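Local coordinates for protein coronin (PDB 4OZU) that probably binds actin filaments and contributes to host-cell invasion and egress by the parasite, and is represented here by its WD40 beta-propeller domain, at residues Asn14-Ser25 with Asn342-Pro352; Ile264-Tyr272 with Val284-Tyr295. All blocks are in the same frame, centred on the assembly; numbering follows the deposited sequence.

In the fold
Contact 1 closes the last blade of the seven-bladed propeller; contact 2 sits where the two preceding blades join. Their centres are about 17 Å apart, and both are partly buried. Contact 1 joins strands from opposite ends of the chain; contact 2 is local, holding the connection from one blade to the next against the hairpin of strands 271-275 and 281-286. The first relies on an antiparallel ladder, interrupted and resumed after a shift of two, with a buried glutamine amide, aromatic rings and proline; the second has few strand bonds and leans on a turn, a serine and a bridging water. The contacts meet where Y294 OH probably bonds L15 O, at 2.9 Å, and the Y294 and F349 rings pack edge to face.

Contact 1: residues Asn14-Ser25 with Asn342-Pro352; sequences NLYAEAWKQQYS and NVLQPISFIVP
Strand 16-19, near the N-terminus, pairs antiparallel with strand 343-350 of the last blade, Y16 facing I350 and E18 facing S348 as hydrogen-bonded pairs: the "velcro" closure of a WD40 propeller. A17, A19, I347 and F349 share the face turned to the preceding blade, where Y308 packs on A17 and I347. The small alanines suit this face, and A19 CB lies only 3.4 Å from I347 CD1. On the other face, I350 CB sits over the Y16 ring, 4.1 Å from its centroid, in a CH-pi contact. Beyond A19 the chain loops out and the register shifts by two before Y24 pairs with L344. W20, where the excursion begins, lies back over the partner strand: P346 CB sits over its five-membered ring, 3.7 Å from the centroid, while NE1 gives a nearly straight bond (169°) of 2.8 Å, in the ring plane, to S348 OG. That hydroxyl also bonds E331 and R329. Q345, with CG anti to the backbone N (chi1 173°) and a bend at chi2, turns its amide into the loop. Its NE2 donates to W20 O at 2.9 Å and to P346 O, which W20 N reaches from the opposite face of the carbonyl. P346 has no N-H for W20 O, and the buried Q345 amide supplies one, while its OE1 takes Q23 NE2 at 2.7 Å, so the two ladders stay bonded across the interruption.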
loop_
_atom_site.group_PDB
_atom_site.type_symbol
_atom_site.label_atom_id
_atom_site.label_comp_id
_atom_site.label_asym_id
_atom_site.label_seq_id
_atom_site.Cartn_x
_atom_site.Cartn_y
_atom_site.Cartn_z
ATOM N N ASN A 14 -17.895 -7.416 13.193
ATOM C CA ASN A 14 -17.635 -6.341 14.138
ATOM C C ASN A 14 -16.158 -6.011 14.164
ATOM O O ASN A 14 -15.321 -6.888 14.352
ATOM C CB ASN A 14 -18.098 -6.731 15.542
ATOM C CG ASN A 14 -19.531 -7.212 15.568
ATOM O OD1 ASN A 14 -19.797 -8.402 15.739
ATOM N ND2 ASN A 14 -20.466 -6.286 15.403
ATOM N N LEU A 15 -15.847 -4.738 13.969
ATOM C CA LEU A 15 -14.475 -4.266 14.001
ATOM C C LEU A 15 -14.514 -2.794 14.332
ATOM O O LEU A 15 -15.099 -2.015 13.586
ATOM C CB LEU A 15 -13.784 -4.503 12.662
ATOM C CG LEU A 15 -12.276 -4.286 12.626
ATOM C CD1 LEU A 15 -11.563 -5.422 13.327
ATOM C CD2 LEU A 15 -11.789 -4.153 11.186
ATOM N N TYR A 16 -13.924 -2.405 15.456
ATOM C CA TYR A 16 -13.980 -1.010 15.861
ATOM C C TYR A 16 -12.611 -0.357 15.795
ATOM O O TYR A 16 -11.577 -0.993 16.009
ATOM C CB TYR A 16 -14.590 -0.874 17.265
ATOM C CG TYR A 16 -13.760 -1.387 18.416
ATOM C CD1 TYR A 16 -13.909 -2.688 18.880
ATOM C CD2 TYR A 16 -12.868 -0.555 19.079
ATOM C CE1 TYR A 16 -13.172 -3.154 19.958
ATOM C CE2 TYR A 16 -12.124 -1.012 20.154
ATOM C CZ TYR A 16 -12.283 -2.311 20.591
ATOM O OH TYR A 16 -11.551 -2.778 21.661
ATOM N N ALA A 17 -12.627 0.921 15.449
ATOM C CA ALA A 17 -11.418 1.715 15.354
ATOM C C ALA A 17 -11.135 2.374 16.698
ATOM O O ALA A 17 -12.022 2.994 17.280
ATOM C CB ALA A 17 -11.558 2.762 14.264
ATOM N N GLU A 18 -9.909 2.228 17.187
ATOM C CA GLU A 18 -9.501 2.875 18.437
ATOM C C GLU A 18 -8.221 3.678 18.218
ATOM O O GLU A 18 -7.158 3.118 17.951
ATOM C CB GLU A 18 -9.297 1.840 19.541
ATOM C CG GLU A 18 -8.882 2.452 20.869
ATOM C CD GLU A 18 -8.943 1.464 22.017
ATOM O OE1 GLU A 18 -8.314 0.392 21.919
ATOM O OE2 GLU A 18 -9.627 1.765 23.017
ATOM N N ALA A 19 -8.341 4.999 18.286
ATOM C CA ALA A 19 -7.178 5.869 18.217
ATOM C C ALA A 19 -6.370 5.722 19.504
ATOM O O ALA A 19 -6.924 5.795 20.592
ATOM C CB ALA A 19 -7.603 7.316 18.012
ATOM N N TRP A 20 -5.066 5.505 19.372
ATOM C CA TRP A 20 -4.191 5.414 20.535
ATOM C C TRP A 20 -4.156 6.725 21.310
ATOM O O TRP A 20 -4.258 7.801 20.731
ATOM C CB TRP A 20 -2.767 5.061 20.121
ATOM C CG TRP A 20 -2.582 3.682 19.589
ATOM C CD1 TRP A 20 -3.519 2.893 18.986
ATOM C CD2 TRP A 20 -1.368 2.923 19.609
ATOM N NE1 TRP A 20 -2.958 1.687 18.624
ATOM C CE2 TRP A 20 -1.641 1.681 18.997
ATOM C CE3 TRP A 20 -0.077 3.174 20.081
ATOM C CZ2 TRP A 20 -0.669 0.696 18.850
ATOM C CZ3 TRP A 20 0.885 2.195 19.932
ATOM C CH2 TRP A 20 0.585 0.972 19.321
ATOM N N LYS A 21 -3.980 6.639 22.620
ATOM C CA LYS A 21 -3.728 7.839 23.404
ATOM C C LYS A 21 -2.328 8.353 23.071
ATOM O O LYS A 21 -2.099 9.557 22.983
ATOM C CB LYS A 21 -3.879 7.558 24.898
ATOM C CG LYS A 21 -5.323 7.293 25.319
ATOM C CD LYS A 21 -6.184 8.552 25.228
ATOM C CE LYS A 21 -7.674 8.235 25.267
ATOM N NZ LYS A 21 -8.131 7.480 24.067
ATOM N N GLN A 22 -1.398 7.424 22.874
ATOM C CA GLN A 22 -0.031 7.769 22.512
ATOM C C GLN A 22 0.057 8.192 21.050
ATOM O O GLN A 22 -0.755 7.775 20.225
ATOM C CB GLN A 22 0.905 6.588 22.761
ATOM C CG GLN A 22 1.093 6.242 24.230
ATOM C CD GLN A 22 1.924 4.988 24.424
ATOM O OE1 GLN A 22 3.126 5.060 24.678
ATOM N NE2 GLN A 22 1.284 3.827 24.307
ATOM N N GLN A 23 1.053 9.018 20.748
ATOM C CA GLN A 23 1.288 9.504 19.391
ATOM C C GLN A 23 2.781 9.608 19.123
ATOM O O GLN A 23 3.575 9.724 20.061
ATOM C CB GLN A 23 0.651 10.879 19.188
ATOM C CG GLN A 23 -0.835 10.958 19.474
ATOM C CD GLN A 23 -1.351 12.390 19.463
ATOM O OE1 GLN A 23 -0.633 13.328 19.820
ATOM N NE2 GLN A 23 -2.598 12.564 19.044
ATOM N N TYR A 24 3.156 9.576 17.847
ATOM C CA TYR A 24 4.467 10.045 17.430
ATOM C C TYR A 24 4.294 11.542 17.218
ATOM O O TYR A 24 3.582 11.953 16.307
ATOM C CB TYR A 24 4.952 9.344 16.155
ATOM C CG TYR A 24 4.824 7.835 16.193
ATOM C CD1 TYR A 24 3.622 7.209 15.877
ATOM C CD2 TYR A 24 5.907 7.035 16.545
ATOM C CE1 TYR A 24 3.500 5.831 15.911
ATOM C CE2 TYR A 24 5.797 5.658 16.585
ATOM C CZ TYR A 24 4.592 5.060 16.264
ATOM O OH TYR A 24 4.485 3.695 16.309
ATOM N N SER A 25 4.911 12.358 18.070
ATOM C CA SER A 25 4.657 13.797 18.045
ATOM C C SER A 25 5.938 14.628 17.950
ATOM O O SER A 25 7.049 14.099 18.021
ATOM C CB SER A 25 3.857 14.209 19.286
ATOM O OG SER A 25 4.596 14.003 20.476
ATOM N N ASN A 342 2.780 17.570 12.238
ATOM C CA ASN A 342 3.574 17.299 13.435
ATOM C C ASN A 342 3.211 16.037 14.220
ATOM O O ASN A 342 3.906 15.694 15.172
ATOM C CB ASN A 342 3.495 18.507 14.375
ATOM C CG ASN A 342 2.083 18.786 14.868
ATOM O OD1 ASN A 342 1.106 18.238 14.355
ATOM N ND2 ASN A 342 1.972 19.660 15.864
ATOM N N VAL A 343 2.153 15.340 13.815
ATOM C CA VAL A 343 1.703 14.144 14.529
ATOM C C VAL A 343 1.443 12.945 13.610
ATOM O O VAL A 343 0.882 13.095 12.520
ATOM C CB VAL A 343 0.407 14.441 15.322
ATOM C CG1 VAL A 343 -0.266 13.150 15.801
ATOM C CG2 VAL A 343 0.700 15.364 16.506
ATOM N N LEU A 344 1.861 11.762 14.058
ATOM C CA LEU A 344 1.359 10.507 13.511
ATOM C C LEU A 344 0.491 9.849 14.580
ATOM O O LEU A 344 0.941 9.597 15.706
ATOM C CB LEU A 344 2.493 9.568 13.069
ATOM C CG LEU A 344 3.378 10.003 11.895
ATOM C CD1 LEU A 344 4.440 8.948 11.612
ATOM C CD2 LEU A 344 2.561 10.257 10.640
ATOM N N GLN A 345 -0.760 9.591 14.217
ATOM C CA GLN A 345 -1.758 9.070 15.145
ATOM C C GLN A 345 -2.097 7.621 14.808
ATOM O O GLN A 345 -2.709 7.351 13.778
ATOM C CB GLN A 345 -3.021 9.938 15.088
ATOM C CG GLN A 345 -4.200 9.415 15.886
ATOM C CD GLN A 345 -3.915 9.371 17.369
ATOM O OE1 GLN A 345 -3.786 10.409 18.013
ATOM N NE2 GLN A 345 -3.795 8.166 17.917
ATOM N N PRO A 346 -1.701 6.677 15.670
ATOM C CA PRO A 346 -2.080 5.300 15.346
ATOM C C PRO A 346 -3.561 5.026 15.605
ATOM O O PRO A 346 -4.136 5.517 16.582
ATOM C CB PRO A 346 -1.195 4.454 16.270
ATOM C CG PRO A 346 -0.184 5.393 16.842
ATOM C CD PRO A 346 -0.796 6.744 16.828
ATOM N N ILE A 347 -4.161 4.233 14.723
ATOM C CA ILE A 347 -5.537 3.786 14.878
ATOM C C ILE A 347 -5.566 2.272 14.768
ATOM O O ILE A 347 -5.237 1.723 13.718
ATOM C CB ILE A 347 -6.481 4.369 13.800
ATOM C CG1 ILE A 347 -6.275 5.878 13.612
ATOM C CG2 ILE A 347 -7.928 4.053 14.147
ATOM C CD1 ILE A 347 -6.665 6.715 14.788
ATOM N N SER A 348 -5.956 1.598 15.843
ATOM C CA SER A 348 -6.092 0.147 15.825
ATOM C C SER A 348 -7.476 -0.243 15.321
ATOM O O SER A 348 -8.461 0.436 15.605
ATOM C CB SER A 348 -5.868 -0.444 17.227
ATOM O OG SER A 348 -4.504 -0.386 17.610
ATOM N N PHE A 349 -7.540 -1.338 14.575
ATOM C CA PHE A 349 -8.811 -1.944 14.200
ATOM C C PHE A 349 -8.896 -3.297 14.888
ATOM O O PHE A 349 -8.108 -4.210 14.613
ATOM C CB PHE A 349 -8.929 -2.042 12.683
ATOM C CG PHE A 349 -8.791 -0.710 12.010
ATOM C CD1 PHE A 349 -9.886 0.125 11.873
ATOM C CD2 PHE A 349 -7.556 -0.264 11.578
ATOM C CE1 PHE A 349 -9.757 1.370 11.280
ATOM C CE2 PHE A 349 -7.420 0.978 10.982
ATOM C CZ PHE A 349 -8.522 1.795 10.839
ATOM N N ILE A 350 -9.852 -3.381 15.803
ATOM C CA ILE A 350 -9.930 -4.445 16.795
ATOM C C ILE A 350 -11.256 -5.172 16.713
ATOM O O ILE A 350 -12.310 -4.547 16.626
ATOM C CB ILE A 350 -9.743 -3.867 18.216
ATOM C CG1 ILE A 350 -8.326 -3.321 18.370
ATOM C CG2 ILE A 350 -9.988 -4.921 19.277
ATOM C CD1 ILE A 350 -8.169 -2.334 19.481
ATOM N N VAL A 351 -11.206 -6.496 16.729
ATOM C CA VAL A 351 -12.419 -7.296 16.851
ATOM C C VAL A 351 -12.824 -7.362 18.316
ATOM O O VAL A 351 -12.041 -7.824 19.142
ATOM C CB VAL A 351 -12.220 -8.720 16.314
ATOM C CG1 VAL A 351 -13.502 -9.535 16.467
ATOM C CG2 VAL A 351 -11.770 -8.681 14.862
ATOM N N PRO A 352 -14.046 -6.906 18.650
ATOM C CA PRO A 352 -14.456 -6.968 20.054
ATOM C C PRO A 352 -14.709 -8.398 20.493
ATOM O O PRO A 352 -15.454 -9.125 19.838
ATOM C CB PRO A 352 -15.746 -6.142 20.088
ATOM C CG PRO A 352 -16.288 -6.239 18.709
ATOM C CD PRO A 352 -15.098 -6.324 17.796
#

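Contact 2: residues Ile264-Tyr272 with Val284-Tyr295; sequences IDRGSSPLY and VCGKGDSSCRYY
Y272 meets the aliphatic chain of K287 through CE2, 3.9 Å from CD, the two side chains crossing at a slant. Lysine suits the site because its methylenes can pack on the tyrosine while NZ runs on to bond S36 O. The backbones of Y272 and C285 form an antiparallel hydrogen-bonded pair, with Y272 N to C285 O at 2.7 Å and C285 N to Y272 O at 2.9 Å, and C285 O lies in the plane of the Y272 ring at its edge. The hairpin then gives way to a type II turn, G286 to D289, in which G288 takes the positive phi (96°) that glycine adopts readily. S269 holds this turn from the incoming loop: with OG anti to its own carbonyl carbon (chi1 -67°), the hydroxyl donates to K287 O over 2.6 Å. A water donates to P270 O and accepts from K287 N, bridging the two backbones. L271 turns CD2 onto G286 N, 3.5 Å away, where the lack of a side chain allows close approach. At the start of segment 264-272, I264 CG2 packs on R293 CD at 3.7 Å, alkyl chains passing in opposite directions. R245, on strand 245-251, pairs with both D265 and D289, tying the preceding blade to the turn. Segment 264-272 carries the chain from strand 260-265, the last of one blade, to strand 271-275, the first of the next, with strands 281-286 and 291-298 following in the same sheet.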
loop_
_atom_site.group_PDB
_atom_site.type_symbol
_atom_site.label_atom_id
_atom_site.label_comp_id
_atom_site.label_asym_id
_atom_site.label_seq_id
_atom_site.Cartn_x
_atom_site.Cartn_y
_atom_site.Cartn_z
ATOM N N ILE A 264 -20.490 4.856 -2.590
ATOM C CA ILE A 264 -19.936 4.963 -1.240
ATOM C C ILE A 264 -20.505 6.190 -0.532
ATOM O O ILE A 264 -21.138 6.063 0.514
ATOM C CB ILE A 264 -18.403 5.062 -1.247
ATOM C CG1 ILE A 264 -17.781 3.791 -1.813
ATOM C CG2 ILE A 264 -17.872 5.271 0.178
ATOM C CD1 ILE A 264 -16.315 3.946 -2.178
ATOM N N ASP A 265 -20.259 7.371 -1.093
ATOM C CA ASP A 265 -20.764 8.624 -0.522
ATOM C C ASP A 265 -20.573 9.793 -1.494
ATOM O O ASP A 265 -20.276 9.577 -2.671
ATOM C CB ASP A 265 -20.075 8.921 0.818
ATOM C CG ASP A 265 -18.561 9.070 0.696
ATOM O OD1 ASP A 265 -18.064 9.424 -0.392
ATOM O OD2 ASP A 265 -17.862 8.846 1.705
ATOM N N ARG A 266 -20.741 11.022 -1.000
ATOM C CA ARG A 266 -20.582 12.223 -1.821
ATOM C C ARG A 266 -19.367 13.054 -1.407
ATOM O O ARG A 266 -19.404 14.287 -1.443
ATOM C CB ARG A 266 -21.848 13.085 -1.753
ATOM C CG ARG A 266 -23.054 12.457 -2.429
ATOM C CD ARG A 266 -23.927 13.520 -3.078
ATOM N NE ARG A 266 -25.090 12.941 -3.750
ATOM C CZ ARG A 266 -26.314 12.870 -3.232
ATOM N NH1 ARG A 266 -26.572 13.346 -2.018
ATOM N NH2 ARG A 266 -27.293 12.321 -3.937
ATOM N N GLY A 267 -18.288 12.377 -1.025
ATOM C CA GLY A 267 -17.040 13.044 -0.697
ATOM C C GLY A 267 -16.311 13.523 -1.939
ATOM O O GLY A 267 -16.764 13.284 -3.058
ATOM N N SER A 268 -15.182 14.202 -1.746
ATOM C CA SER A 268 -14.468 14.849 -2.849
ATOM C C SER A 268 -13.099 14.232 -3.114
ATOM O O SER A 268 -12.599 14.282 -4.237
ATOM C CB SER A 268 -14.302 16.342 -2.562
ATOM O OG SER A 268 -13.611 16.544 -1.343
ATOM N N SER A 269 -12.494 13.656 -2.082
ATOM C CA SER A 269 -11.154 13.088 -2.201
ATOM C C SER A 269 -11.156 11.723 -2.872
ATOM O O SER A 269 -12.004 10.884 -2.566
ATOM C CB SER A 269 -10.507 12.961 -0.821
ATOM O OG SER A 269 -10.259 14.237 -0.253
ATOM N N PRO A 270 -10.197 11.484 -3.784
ATOM C CA PRO A 270 -10.029 10.102 -4.237
ATOM C C PRO A 270 -9.784 9.172 -3.056
ATOM O O PRO A 270 -9.166 9.573 -2.065
ATOM C CB PRO A 270 -8.810 10.173 -5.161
ATOM C CG PRO A 270 -8.803 11.572 -5.660
ATOM C CD PRO A 270 -9.341 12.417 -4.537
ATOM N N LEU A 271 -10.307 7.960 -3.156
ATOM C CA LEU A 271 -10.197 6.982 -2.084
ATOM C C LEU A 271 -9.124 5.944 -2.385
ATOM O O LEU A 271 -9.139 5.301 -3.436
ATOM C CB LEU A 271 -11.541 6.290 -1.853
ATOM C CG LEU A 271 -12.633 7.175 -1.243
ATOM C CD1 LEU A 271 -13.990 6.503 -1.346
ATOM C CD2 LEU A 271 -12.321 7.526 0.201
ATOM N N TYR A 272 -8.184 5.815 -1.456
ATOM C CA TYR A 272 -7.166 4.774 -1.506
ATOM C C TYR A 272 -7.705 3.510 -0.863
ATOM O O TYR A 272 -8.055 3.525 0.322
ATOM C CB TYR A 272 -5.889 5.228 -0.793
ATOM C CG TYR A 272 -5.174 6.320 -1.545
ATOM C CD1 TYR A 272 -4.231 6.009 -2.518
ATOM C CD2 TYR A 272 -5.463 7.659 -1.314
ATOM C CE1 TYR A 272 -3.588 6.998 -3.229
ATOM C CE2 TYR A 272 -4.817 8.659 -2.021
ATOM C CZ TYR A 272 -3.885 8.317 -2.981
ATOM O OH TYR A 272 -3.240 9.292 -3.692
ATOM N N VAL A 284 -11.086 1.985 2.858
ATOM C CA VAL A 284 -11.041 3.035 1.843
ATOM C C VAL A 284 -10.822 4.363 2.542
ATOM O O VAL A 284 -11.641 4.798 3.351
ATOM C CB VAL A 284 -12.319 3.058 0.962
ATOM C CG1 VAL A 284 -12.382 1.793 0.115
ATOM C CG2 VAL A 284 -13.583 3.188 1.801
ATOM N N CYS A 285 -9.704 4.997 2.203
ATOM C CA CYS A 285 -9.222 6.180 2.895
ATOM C C CYS A 285 -8.982 7.323 1.920
ATOM O O CYS A 285 -8.278 7.156 0.925
ATOM C CB CYS A 285 -7.925 5.854 3.637
ATOM S SG CYS A 285 -7.991 4.303 4.568
ATOM N N GLY A 286 -9.572 8.478 2.207
ATOM C CA GLY A 286 -9.340 9.669 1.411
ATOM C C GLY A 286 -8.489 10.687 2.141
ATOM O O GLY A 286 -8.806 11.080 3.262
ATOM N N LYS A 287 -7.403 11.125 1.512
ATOM C CA LYS A 287 -6.607 12.213 2.072
ATOM C C LYS A 287 -7.465 13.465 2.161
ATOM O O LYS A 287 -8.146 13.833 1.198
ATOM C CB LYS A 287 -5.367 12.483 1.223
ATOM C CG LYS A 287 -4.402 11.318 1.145
ATOM C CD LYS A 287 -3.329 11.577 0.104
ATOM C CE LYS A 287 -1.947 11.349 0.674
ATOM N NZ LYS A 287 -0.880 11.741 -0.282
ATOM N N GLY A 288 -7.438 14.117 3.317
ATOM C CA GLY A 288 -8.256 15.289 3.553
ATOM C C GLY A 288 -9.561 14.964 4.260
ATOM O O GLY A 288 -10.185 15.854 4.845
ATOM N N ASP A 289 -9.976 13.701 4.203
ATOM C CA ASP A 289 -11.160 13.239 4.924
ATOM C C ASP A 289 -10.817 13.057 6.394
ATOM O O ASP A 289 -9.684 12.713 6.730
ATOM C CB ASP A 289 -11.691 11.913 4.359
ATOM C CG ASP A 289 -12.279 12.052 2.962
ATOM O OD1 ASP A 289 -12.505 13.198 2.515
ATOM O OD2 ASP A 289 -12.544 11.012 2.325
ATOM N N SER A 290 -11.794 13.279 7.268
ATOM C CA SER A 290 -11.595 13.054 8.695
ATOM C C SER A 290 -12.069 11.661 9.123
ATOM O O SER A 290 -11.965 11.303 10.300
ATOM C CB SER A 290 -12.316 14.130 9.515
ATOM O OG SER A 290 -13.708 14.124 9.262
ATOM N N SER A 291 -12.567 10.873 8.170
ATOM C CA SER A 291 -13.058 9.530 8.466
ATOM C C SER A 291 -12.561 8.495 7.460
ATOM O O SER A 291 -12.149 8.834 6.350
ATOM C CB SER A 291 -14.587 9.522 8.499
ATOM O OG SER A 291 -15.125 9.890 7.243
ATOM N N CYS A 292 -12.582 7.236 7.888
ATOM C CA CYS A 292 -12.211 6.090 7.065
ATOM C C CYS A 292 -13.218 4.976 7.296
ATOM O O CYS A 292 -13.472 4.614 8.443
ATOM C CB CYS A 292 -10.805 5.592 7.416
ATOM S SG CYS A 292 -10.631 3.799 7.223
ATOM N N ARG A 293 -13.803 4.438 6.230
ATOM C CA ARG A 293 -14.729 3.322 6.387
ATOM C C ARG A 293 -14.138 2.042 5.827
ATOM O O ARG A 293 -13.237 2.062 4.986
ATOM C CB ARG A 293 -16.074 3.624 5.730
ATOM C CG ARG A 293 -16.030 3.902 4.251
ATOM C CD ARG A 293 -17.429 4.224 3.749
ATOM N NE ARG A 293 -18.364 3.138 4.032
ATOM C CZ ARG A 293 -19.671 3.182 3.791
ATOM N NH1 ARG A 293 -20.221 4.268 3.259
ATOM N NH2 ARG A 293 -20.431 2.137 4.086
ATOM N N TYR A 294 -14.637 0.923 6.329
ATOM C CA TYR A 294 -14.121 -0.364 5.926
ATOM C C TYR A 294 -15.206 -1.414 5.765
ATOM O O TYR A 294 -16.305 -1.323 6.328
ATOM C CB TYR A 294 -13.063 -0.846 6.918
ATOM C CG TYR A 294 -13.336 -0.523 8.361
ATOM C CD1 TYR A 294 -12.970 0.705 8.895
ATOM C CD2 TYR A 294 -13.929 -1.458 9.208
ATOM C CE1 TYR A 294 -13.205 1.002 10.229
ATOM C CE2 TYR A 294 -14.164 -1.166 10.537
ATOM C CZ TYR A 294 -13.798 0.062 11.043
ATOM O OH TYR A 294 -14.033 0.350 12.370
ATOM N N TYR A 295 -14.845 -2.403 4.957
ATOM C CA TYR A 295 -15.711 -3.472 4.500
ATOM C C TYR A 295 -14.971 -4.777 4.713
ATOM O O TYR A 295 -13.744 -4.769 4.839
ATOM C CB TYR A 295 -16.037 -3.315 3.011
ATOM C CG TYR A 295 -16.629 -1.985 2.624
ATOM C CD1 TYR A 295 -15.829 -0.864 2.454
ATOM C CD2 TYR A 295 -17.989 -1.855 2.414
ATOM C CE1 TYR A 295 -16.381 0.357 2.095
ATOM C CE2 TYR A 295 -18.551 -0.647 2.059
ATOM C CZ TYR A 295 -17.745 0.455 1.903
ATOM O OH TYR A 295 -18.317 1.652 1.543
HETATM O O HOH W 1 -7.023 11.229 -1.435
#